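Local structure of extracellular solute-binding protein family 5 (Brucella melitensis, 4ONY) at residues 38-43 against 242-247; 298-303 against 568-573; 572-577 against 588-593. The protein probably binds peptides or similar solutes in the periplasm and delivers them to an ABC transporter for import. All coordinates share one frame; numbering follows the deposited sequence.

Contact 1. Residues 38-43 against 242-247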
loop_
_atom_site.group_PDB
_atom_site.type_symbol
_atom_site.label_atom_id
_atom_site.label_comp_id
_atom_site.label_asym_id
_atom_site.label_seq_id
_atom_site.Cartn_x
_atom_site.Cartn_y
_atom_site.Cartn_z
ATOM N N ASN A 38 2.898 -23.131 -7.014
ATOM C CA ASN A 38 2.967 -24.394 -7.718
ATOM C C ASN A 38 3.825 -25.272 -6.838
ATOM O O ASN A 38 5.010 -24.997 -6.662
ATOM C CB ASN A 38 3.597 -24.180 -9.084
ATOM C CG ASN A 38 3.939 -25.480 -9.799
ATOM O OD1 ASN A 38 3.742 -26.581 -9.284
ATOM N ND2 ASN A 38 4.482 -25.343 -10.997
ATOM N N PRO A 39 3.230 -26.296 -6.229
ATOM C CA PRO A 39 4.023 -27.119 -5.318
ATOM C C PRO A 39 5.192 -27.886 -5.983
ATOM O O PRO A 39 5.994 -28.453 -5.284
ATOM C CB PRO A 39 2.998 -28.115 -4.758
ATOM C CG PRO A 39 1.926 -28.202 -5.783
ATOM C CD PRO A 39 1.916 -26.883 -6.524
ATOM N N ASP A 40 5.222 -27.990 -7.310
ATOM C CA ASP A 40 6.298 -28.694 -7.995
ATOM C C ASP A 40 7.032 -27.787 -8.978
ATOM O O ASP A 40 7.359 -28.201 -10.060
ATOM C CB ASP A 40 5.720 -29.875 -8.773
ATOM C CG ASP A 40 4.915 -30.813 -7.900
ATOM O OD1 ASP A 40 5.392 -31.191 -6.794
ATOM O OD2 ASP A 40 3.793 -31.158 -8.330
ATOM N N ALA A 41 7.256 -26.546 -8.591
ATOM C CA ALA A 41 7.901 -25.577 -9.457
ATOM C C ALA A 41 9.346 -25.992 -9.713
ATOM O O ALA A 41 10.041 -26.376 -8.817
ATOM C CB ALA A 41 7.850 -24.186 -8.833
ATOM N N PRO A 42 9.807 -25.860 -10.942
ATOM C CA PRO A 42 11.210 -26.087 -11.263
ATOM C C PRO A 42 12.099 -25.150 -10.451
ATOM O O PRO A 42 11.701 -24.002 -10.167
ATOM C CB PRO A 42 11.295 -25.703 -12.734
ATOM C CG PRO A 42 9.932 -25.703 -13.234
ATOM C CD PRO A 42 9.001 -25.492 -12.104
ATOM N N LYS A 43 13.294 -25.622 -10.124
ATOM C CA LYS A 43 14.173 -24.977 -9.184
ATOM C C LYS A 43 15.487 -24.452 -9.790
ATOM O O LYS A 43 16.328 -23.967 -9.057
ATOM C CB LYS A 43 14.485 -25.952 -8.053
ATOM C CG LYS A 43 13.261 -26.365 -7.215
ATOM C CD LYS A 43 12.672 -25.175 -6.454
ATOM C CE LYS A 43 11.542 -25.572 -5.511
ATOM N NZ LYS A 43 11.085 -24.390 -4.700
ATOM N N SER A 242 4.818 -23.573 4.463
ATOM C CA SER A 242 4.790 -22.138 4.178
ATOM C C SER A 242 5.882 -21.655 3.188
ATOM O O SER A 242 5.895 -20.498 2.815
ATOM C CB SER A 242 4.885 -21.315 5.464
ATOM O OG SER A 242 6.114 -21.524 6.132
ATOM N N GLN A 243 6.780 -22.537 2.769
ATOM C CA GLN A 243 7.794 -22.186 1.763
ATOM C C GLN A 243 7.694 -23.021 0.483
ATOM O O GLN A 243 8.469 -22.842 -0.463
ATOM C CB GLN A 243 9.181 -22.308 2.369
ATOM C CG GLN A 243 9.466 -21.350 3.524
ATOM C CD GLN A 243 9.759 -19.934 3.037
ATOM O OE1 GLN A 243 10.895 -19.572 2.803
ATOM N NE2 GLN A 243 8.711 -19.167 2.804
ATOM N N ARG A 244 6.734 -23.922 0.441
ATOM C CA ARG A 244 6.613 -24.801 -0.689
ATOM C C ARG A 244 6.142 -24.042 -1.963
ATOM O O ARG A 244 5.156 -23.346 -1.905
ATOM C CB ARG A 244 5.671 -25.932 -0.359
ATOM C CG ARG A 244 5.568 -26.902 -1.517
ATOM C CD ARG A 244 5.324 -28.306 -1.051
ATOM N NE ARG A 244 5.408 -29.219 -2.205
ATOM C CZ ARG A 244 4.934 -30.460 -2.218
ATOM N NH1 ARG A 244 4.313 -30.956 -1.143
ATOM N NH2 ARG A 244 5.067 -31.203 -3.316
ATOM N N GLY A 245 6.885 -24.188 -3.066
ATOM C CA GLY A 245 6.705 -23.409 -4.317
ATOM C C GLY A 245 7.184 -21.951 -4.329
ATOM O O GLY A 245 6.869 -21.193 -5.260
ATOM N N PHE A 246 7.951 -21.545 -3.309
ATOM C CA PHE A 246 8.620 -20.268 -3.296
ATOM C C PHE A 246 10.132 -20.507 -3.500
ATOM O O PHE A 246 10.619 -21.639 -3.431
ATOM C CB PHE A 246 8.424 -19.561 -1.940
ATOM C CG PHE A 246 7.011 -19.027 -1.682
ATOM C CD1 PHE A 246 6.518 -17.983 -2.406
ATOM C CD2 PHE A 246 6.231 -19.552 -0.663
ATOM C CE1 PHE A 246 5.236 -17.479 -2.169
ATOM C CE2 PHE A 246 4.964 -19.042 -0.396
ATOM C CZ PHE A 246 4.465 -17.986 -1.143
ATOM N N ASN A 247 10.859 -19.431 -3.741
ATOM C CA ASN A 247 12.310 -19.473 -3.831
ATOM C C ASN A 247 12.784 -20.376 -4.944
ATOM O O ASN A 247 13.695 -21.160 -4.764
ATOM C CB ASN A 247 12.910 -19.925 -2.482
ATOM C CG ASN A 247 12.346 -19.140 -1.320
ATOM O OD1 ASN A 247 12.226 -17.911 -1.385
ATOM N ND2 ASN A 247 12.020 -19.834 -0.237
HETATM O O HOH W 1 5.071 -21.444 -7.272
HETATM O O HOH W 2 13.821 -23.648 -3.583
HETATM O O HOH W 3 9.329 -25.722 -3.123
#

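Contact 2. Residues 298-303 against 568-573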
loop_
_atom_site.group_PDB
_atom_site.type_symbol
_atom_site.label_atom_id
_atom_site.label_comp_id
_atom_site.label_asym_id
_atom_site.label_seq_id
_atom_site.Cartn_x
_atom_site.Cartn_y
_atom_site.Cartn_z
ATOM N N ILE A 298 5.615 -11.797 -23.412
ATOM C CA ILE A 298 4.214 -11.881 -23.143
ATOM C C ILE A 298 3.820 -10.710 -22.272
ATOM O O ILE A 298 4.415 -10.479 -21.230
ATOM C CB ILE A 298 3.887 -13.217 -22.456
ATOM C CG1 ILE A 298 4.301 -14.340 -23.414
ATOM C CG2 ILE A 298 2.381 -13.346 -22.209
ATOM C CD1 ILE A 298 4.208 -15.735 -22.811
ATOM N N LYS A 299 2.778 -9.987 -22.681
ATOM C CA LYS A 299 2.158 -8.963 -21.842
ATOM C C LYS A 299 1.122 -9.588 -20.908
ATOM O O LYS A 299 -0.017 -9.827 -21.325
ATOM C CB LYS A 299 1.519 -7.888 -22.735
ATOM C CG LYS A 299 2.529 -7.189 -23.622
ATOM C CD LYS A 299 1.871 -6.142 -24.504
ATOM C CE LYS A 299 1.604 -4.903 -23.681
ATOM N NZ LYS A 299 0.544 -4.121 -24.306
ATOM N N ASP A 300 1.492 -9.862 -19.658
ATOM C CA ASP A 300 0.573 -10.503 -18.729
ATOM C C ASP A 300 -0.265 -9.445 -18.010
ATOM O O ASP A 300 0.217 -8.345 -17.737
ATOM C CB ASP A 300 1.295 -11.276 -17.631
ATOM C CG ASP A 300 1.420 -12.737 -17.905
ATOM O OD1 ASP A 300 0.790 -13.230 -18.832
ATOM O OD2 ASP A 300 2.172 -13.419 -17.193
ATOM N N THR A 301 -1.484 -9.813 -17.664
ATOM C CA THR A 301 -2.287 -9.010 -16.809
ATOM C C THR A 301 -2.878 -9.824 -15.648
ATOM O O THR A 301 -3.125 -11.025 -15.777
ATOM C CB THR A 301 -3.421 -8.376 -17.577
ATOM O OG1 THR A 301 -4.398 -9.380 -17.807
ATOM C CG2 THR A 301 -2.945 -7.748 -18.896
ATOM N N PHE A 302 -3.066 -9.145 -14.520
ATOM C CA PHE A 302 -3.562 -9.759 -13.298
ATOM C C PHE A 302 -4.590 -8.847 -12.623
ATOM O O PHE A 302 -4.619 -7.656 -12.873
ATOM C CB PHE A 302 -2.402 -9.951 -12.325
ATOM C CG PHE A 302 -1.224 -10.701 -12.897
ATOM C CD1 PHE A 302 -0.220 -10.022 -13.547
ATOM C CD2 PHE A 302 -1.109 -12.055 -12.761
ATOM C CE1 PHE A 302 0.863 -10.680 -14.089
ATOM C CE2 PHE A 302 -0.038 -12.737 -13.271
ATOM C CZ PHE A 302 0.943 -12.043 -13.976
ATOM N N GLU A 303 -5.452 -9.420 -11.789
ATOM C CA GLU A 303 -6.337 -8.617 -10.989
ATOM C C GLU A 303 -6.048 -8.909 -9.574
ATOM O O GLU A 303 -5.484 -9.947 -9.253
ATOM C CB GLU A 303 -7.797 -8.939 -11.282
ATOM C CG GLU A 303 -8.207 -8.509 -12.658
ATOM C CD GLU A 303 -9.636 -8.926 -12.969
ATOM O OE1 GLU A 303 -9.814 -10.086 -13.442
ATOM O OE2 GLU A 303 -10.536 -8.090 -12.748
ATOM N N VAL A 568 2.422 -6.909 -16.126
ATOM C CA VAL A 568 3.818 -7.372 -16.122
ATOM C C VAL A 568 4.148 -8.010 -17.466
ATOM O O VAL A 568 3.498 -8.973 -17.890
ATOM C CB VAL A 568 4.111 -8.415 -15.010
ATOM C CG1 VAL A 568 5.585 -8.761 -15.008
ATOM C CG2 VAL A 568 3.696 -7.901 -13.628
ATOM N N ALA A 569 5.123 -7.443 -18.173
ATOM C CA ALA A 569 5.594 -8.032 -19.416
ATOM C C ALA A 569 6.740 -8.941 -19.034
ATOM O O ALA A 569 7.481 -8.626 -18.101
ATOM C CB ALA A 569 6.055 -6.972 -20.405
ATOM N N ARG A 570 6.836 -10.092 -19.669
ATOM C CA ARG A 570 7.867 -11.053 -19.314
ATOM C C ARG A 570 8.374 -11.813 -20.536
ATOM O O ARG A 570 7.588 -12.159 -21.439
ATOM C CB ARG A 570 7.357 -12.035 -18.259
ATOM C CG ARG A 570 6.319 -13.034 -18.744
ATOM C CD ARG A 570 5.798 -13.987 -17.642
ATOM N NE ARG A 570 4.488 -14.461 -18.044
ATOM C CZ ARG A 570 4.259 -15.491 -18.858
ATOM N NH1 ARG A 570 5.223 -16.292 -19.313
ATOM N NH2 ARG A 570 3.011 -15.762 -19.182
ATOM N N TRP A 571 9.679 -12.068 -20.561
ATOM C CA TRP A 571 10.225 -13.083 -21.478
ATOM C C TRP A 571 9.617 -14.457 -21.116
ATOM O O TRP A 571 9.399 -14.775 -19.953
ATOM C CB TRP A 571 11.758 -13.082 -21.487
ATOM C CG TRP A 571 12.291 -11.806 -22.125
ATOM C CD1 TRP A 571 12.559 -10.627 -21.490
ATOM C CD2 TRP A 571 12.612 -11.600 -23.498
ATOM N NE1 TRP A 571 12.980 -9.680 -22.388
ATOM C CE2 TRP A 571 13.043 -10.248 -23.628
ATOM C CE3 TRP A 571 12.542 -12.409 -24.638
ATOM C CZ2 TRP A 571 13.414 -9.688 -24.846
ATOM C CZ3 TRP A 571 12.907 -11.864 -25.849
ATOM C CH2 TRP A 571 13.343 -10.498 -25.961
ATOM N N ASP A 572 9.347 -15.253 -22.132
ATOM C CA ASP A 572 8.610 -16.488 -21.929
ATOM C C ASP A 572 9.405 -17.602 -21.214
ATOM O O ASP A 572 8.850 -18.613 -20.889
ATOM C CB ASP A 572 8.010 -16.985 -23.259
ATOM C CG ASP A 572 9.024 -17.490 -24.207
ATOM O OD1 ASP A 572 10.242 -17.459 -23.958
ATOM O OD2 ASP A 572 8.587 -17.950 -25.250
ATOM N N ARG A 573 10.692 -17.385 -20.969
ATOM C CA ARG A 573 11.479 -18.224 -20.085
ATOM C C ARG A 573 11.116 -18.057 -18.598
ATOM O O ARG A 573 11.614 -18.789 -17.743
ATOM C CB ARG A 573 12.955 -17.929 -20.271
ATOM C CG ARG A 573 13.331 -16.513 -19.865
ATOM C CD ARG A 573 14.749 -16.213 -20.283
ATOM N NE ARG A 573 15.112 -14.815 -20.029
ATOM C CZ ARG A 573 15.417 -13.931 -20.965
ATOM N NH1 ARG A 573 15.365 -14.247 -22.242
ATOM N NH2 ARG A 573 15.738 -12.716 -20.610
#

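Contact 3. Residues 572-577 against 588-593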
loop_
_atom_site.group_PDB
_atom_site.type_symbol
_atom_site.label_atom_id
_atom_site.label_comp_id
_atom_site.label_asym_id
_atom_site.label_seq_id
_atom_site.Cartn_x
_atom_site.Cartn_y
_atom_site.Cartn_z
ATOM N N ASP A 572 9.347 -15.253 -22.132
ATOM C CA ASP A 572 8.610 -16.488 -21.929
ATOM C C ASP A 572 9.405 -17.602 -21.214
ATOM O O ASP A 572 8.850 -18.613 -20.889
ATOM C CB ASP A 572 8.010 -16.985 -23.259
ATOM C CG ASP A 572 9.024 -17.490 -24.207
ATOM O OD1 ASP A 572 10.242 -17.459 -23.958
ATOM O OD2 ASP A 572 8.587 -17.950 -25.250
ATOM N N ARG A 573 10.692 -17.385 -20.969
ATOM C CA ARG A 573 11.479 -18.224 -20.085
ATOM C C ARG A 573 11.116 -18.057 -18.598
ATOM O O ARG A 573 11.614 -18.789 -17.743
ATOM C CB ARG A 573 12.955 -17.929 -20.271
ATOM C CG ARG A 573 13.331 -16.513 -19.865
ATOM C CD ARG A 573 14.749 -16.213 -20.283
ATOM N NE ARG A 573 15.112 -14.815 -20.029
ATOM C CZ ARG A 573 15.417 -13.931 -20.965
ATOM N NH1 ARG A 573 15.365 -14.247 -22.242
ATOM N NH2 ARG A 573 15.738 -12.716 -20.610
ATOM N N ILE A 574 10.260 -17.091 -18.288
ATOM C CA ILE A 574 9.752 -16.917 -16.943
ATOM C C ILE A 574 8.296 -17.323 -16.897
ATOM O O ILE A 574 7.524 -16.836 -17.733
ATOM C CB ILE A 574 9.824 -15.437 -16.521
ATOM C CG1 ILE A 574 11.267 -14.909 -16.629
ATOM C CG2 ILE A 574 9.293 -15.253 -15.105
ATOM C CD1 ILE A 574 12.277 -15.659 -15.816
ATOM N N GLU A 575 7.910 -18.171 -15.914
ATOM C CA GLU A 575 6.520 -18.596 -15.748
ATOM C C GLU A 575 5.994 -18.345 -14.339
ATOM O O GLU A 575 6.768 -18.035 -13.416
ATOM C CB GLU A 575 6.402 -20.063 -16.130
ATOM C CG GLU A 575 6.745 -20.263 -17.606
ATOM C CD GLU A 575 6.533 -21.691 -18.074
ATOM O OE1 GLU A 575 6.360 -22.581 -17.218
ATOM O OE2 GLU A 575 6.515 -21.929 -19.293
ATOM N N HIS A 576 4.695 -18.469 -14.183
ATOM C CA HIS A 576 4.039 -18.246 -12.890
ATOM C C HIS A 576 2.842 -19.167 -12.736
ATOM O O HIS A 576 2.342 -19.708 -13.735
ATOM C CB HIS A 576 3.615 -16.784 -12.734
ATOM C CG HIS A 576 2.657 -16.327 -13.780
ATOM N ND1 HIS A 576 1.334 -16.737 -13.824
ATOM C CD2 HIS A 576 2.830 -15.496 -14.834
ATOM C CE1 HIS A 576 0.739 -16.186 -14.861
ATOM N NE2 HIS A 576 1.618 -15.418 -15.478
ATOM N N PRO A 577 2.381 -19.355 -11.494
ATOM C CA PRO A 577 1.187 -20.177 -11.325
ATOM C C PRO A 577 -0.020 -19.597 -12.036
ATOM O O PRO A 577 -0.121 -18.383 -12.183
ATOM C CB PRO A 577 0.951 -20.177 -9.813
ATOM C CG PRO A 577 2.220 -19.759 -9.196
ATOM C CD PRO A 577 2.905 -18.884 -10.207
ATOM N N PRO A 588 7.787 -14.036 -5.914
ATOM C CA PRO A 588 8.476 -15.135 -5.245
ATOM C C PRO A 588 7.928 -16.541 -5.583
ATOM O O PRO A 588 8.586 -17.518 -5.276
ATOM C CB PRO A 588 8.261 -14.840 -3.753
ATOM C CG PRO A 588 8.092 -13.370 -3.695
ATOM C CD PRO A 588 7.353 -13.003 -4.959
ATOM N N ALA A 589 6.721 -16.623 -6.155
ATOM C CA ALA A 589 6.169 -17.874 -6.614
ATOM C C ALA A 589 6.450 -18.149 -8.105
ATOM O O ALA A 589 6.061 -19.215 -8.642
ATOM C CB ALA A 589 4.685 -17.861 -6.359
ATOM N N TRP A 590 7.119 -17.218 -8.795
ATOM C CA TRP A 590 7.438 -17.430 -10.209
ATOM C C TRP A 590 8.678 -18.348 -10.331
ATOM O O TRP A 590 9.390 -18.609 -9.321
ATOM C CB TRP A 590 7.657 -16.074 -10.924
ATOM C CG TRP A 590 6.361 -15.264 -11.022
ATOM C CD1 TRP A 590 5.279 -15.377 -10.217
ATOM C CD2 TRP A 590 6.051 -14.250 -11.973
ATOM N NE1 TRP A 590 4.309 -14.480 -10.590
ATOM C CE2 TRP A 590 4.759 -13.773 -11.668
ATOM C CE3 TRP A 590 6.744 -13.679 -13.041
ATOM C CZ2 TRP A 590 4.136 -12.788 -12.412
ATOM C CZ3 TRP A 590 6.139 -12.666 -13.767
ATOM C CH2 TRP A 590 4.842 -12.244 -13.464
ATOM N N TRP A 591 8.929 -18.813 -11.542
ATOM C CA TRP A 591 10.039 -19.740 -11.819
ATOM C C TRP A 591 10.568 -19.575 -13.234
ATOM O O TRP A 591 10.028 -18.807 -14.059
ATOM C CB TRP A 591 9.631 -21.208 -11.535
ATOM C CG TRP A 591 8.581 -21.785 -12.439
ATOM C CD1 TRP A 591 8.789 -22.367 -13.651
ATOM C CD2 TRP A 591 7.174 -21.827 -12.222
ATOM N NE1 TRP A 591 7.618 -22.778 -14.194
ATOM C CE2 TRP A 591 6.596 -22.457 -13.341
ATOM C CE3 TRP A 591 6.336 -21.384 -11.200
ATOM C CZ2 TRP A 591 5.214 -22.697 -13.446
ATOM C CZ3 TRP A 591 4.944 -21.605 -11.316
ATOM C CH2 TRP A 591 4.412 -22.249 -12.426
ATOM N N HIS A 592 11.666 -20.261 -13.497
ATOM C CA HIS A 592 12.285 -20.275 -14.795
ATOM C C HIS A 592 11.880 -21.565 -15.471
ATOM O O HIS A 592 11.887 -22.621 -14.835
ATOM C CB HIS A 592 13.794 -20.199 -14.625
ATOM C CG HIS A 592 14.519 -19.816 -15.868
ATOM N ND1 HIS A 592 14.593 -20.631 -16.978
ATOM C CD2 HIS A 592 15.205 -18.700 -16.181
ATOM C CE1 HIS A 592 15.320 -20.045 -17.911
ATOM N NE2 HIS A 592 15.702 -18.872 -17.452
ATOM N N THR A 593 11.538 -21.499 -16.761
ATOM C CA THR A 593 11.176 -22.707 -17.495
ATOM C C THR A 593 12.382 -23.634 -17.609
ATOM O O THR A 593 13.523 -23.194 -17.551
ATOM C CB THR A 593 10.714 -22.437 -18.939
ATOM O OG1 THR A 593 11.728 -21.704 -19.631
ATOM C CG2 THR A 593 9.496 -21.641 -18.942
#

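Contact 1. Residues 38-43 against 242-247
Asn38 and Gly245 meet where the two loops come closest: the carbonyl O of Asn38 lies 3.3 Å from CA of Gly245, an approach that leaves no room for a side chain there. Gly245 is buried, with phi at 75°, and sits in the type II beta turn from Gln243 to Phe246, which is closed by the backbone bond from Phe246 N to Gln243 O. The facing loop is shaped by an Asx turn, Asn38 OD1 accepting from Asp40 N at 2.8 Å. A water extends this close part, taking a hydrogen bond from Asn38 N and giving one to Gly245 O.

The outer side is looser and largely polar. With chi1 at -178°, the Arg244 chain is directed past Pro39, which places NE beside its carbonyl. NE donates to Pro39 O at 3.2 Å with an N-H...O angle of 155°, while Pro39 CB lies over one guanidinium face. The salt bridge from Arg244 NH2 to Asp40 OD1 is long, 3.5 Å, and its hydrogen bond is weak. Lys43 reaches the turn mainly through water: NZ donates to two molecules, one bound to Asn247 O, the other also accepting from Gly245 N, and to Asn248 OD1.

Thus the loop ahead of strand 46-52 is held against a glycine-containing type II beta turn preceding strand 251-257, a loop-to-turn junction beside the mixed sheet that pairs those two strands.

Contact 2. Residues 298-303 against 568-573
Ile298 and Arg570 form a hydrogen-bonded pair in an antiparallel beta arrangement, part of a three-stranded sheet in which strand 566-571 runs between strands 274-277 and 297-302. The register is fixed by two reciprocal sets of backbone bonds: Ile298 with Arg570, where the Ile298 N to Arg570 O distance is 2.8 Å, and Asp300 with Val568. Between them, Lys299 and Ala569 make a non-hydrogen-bonded pair, their CA atoms 4.3 Å apart, and Ala569 CA approaches Ile298 O in a CA-H...O contact. The short strand axes run 140° apart, antiparallel with a marked twist.

Arg570 carries the side-chain part of the contact, on the face shared by Ile298, Asp300 and Val568. From CB the chain sets out with CG between the backbone N and the carbonyl carbon (chi1 70°), which brings CG to 4.0 Å from Ile298 O. It then continues extended to NE, with CD passing Asp300 OD2. NE donates to OD2 of Asp300 at 2.7 Å, nearly straight at 168°; this oxygen lies in the guanidinium plane, although NE itself stands above the carboxylate plane. At CZ the group flattens, one guanidinium face lying over the Ile298 side chain. NH2 adds weak bonds to both oxygens of Asp300, whereas NH1 lies 3.7 Å from Ile298 CD1 and also bonds the backbone O of Ile574.

Asp300 OD2 has a second partner in His576 NE2, so Arg570 and His576 together hold the carboxylate and would be expected to stabilise its negative charge. Farther along, Phe302 lies obliquely across Val568, with CE1 of Phe302 4.0 Å from CG2 of Val568.

Contact 3. Residues 572-577 against 588-593
Trp590 and Trp591, adjacent in sequence, are engaged by the facing segment in different ways. Trp591 turns one ring face to Glu575 and His576. A chi1 of 67° tucks the Trp591 indole in over the partner strand, where Glu575 CB makes a CH-pi contact 3.9 Å from the centroid of the Trp591 five-membered ring. In the conformer modelled here, the Glu575 carboxylate is turned 75° from the indole plane, and NE1 of Trp591 reaches OE1 of Glu575 in a weak and tentative bond. Pro577 slides past the same indole in the reverse direction, its CD 3.6 Å from Trp591 CZ3.

Trp590 and His576 instead lie side by side, pointing the same way, with their ring planes 38° apart. Ile574 crosses Trp590 at about a right angle, CG2 of Ile574 meeting CE3 of Trp590 at the ring edge 3.6 Å away. The rotation of the His576 ring is fixed by ND1 donating to Pro577 O at 2.7 Å.

Toward the other end of the pairing, Arg573 O lies over one face of the His592 ring and accepts from Thr593 N at 2.9 Å. Reciprocal backbone bonds join Glu575 with Trp591.

These bonds define a short two-stranded antiparallel sheet near the C terminus, 574-575 with 591-592, its strands joined by a fifteen-residue connection.

How the contacts relate
From the N terminus, residues 38-43 are met by 242-247, closing contact 1, a loop spanning 198 residues that ties the approach to strand 46-52 to the approach to strand 251-257. Contact 2 opens at 298-303 and closes 264 residues later, joining outer strand 297-302 to 566-571. Contact 3 starts where contact 2 ends, sharing Asp572 and Arg573, and closes a short local loop by pairing 574-575 with 591-592; the three follow in series, none nested. In space contact 3 is the bridge: its centre lies about 11 Å from that of contact 1, where Trp591 touches Asn38 and Pro42, and about 10 Å from that of contact 2, where Phe302 packs on Trp590.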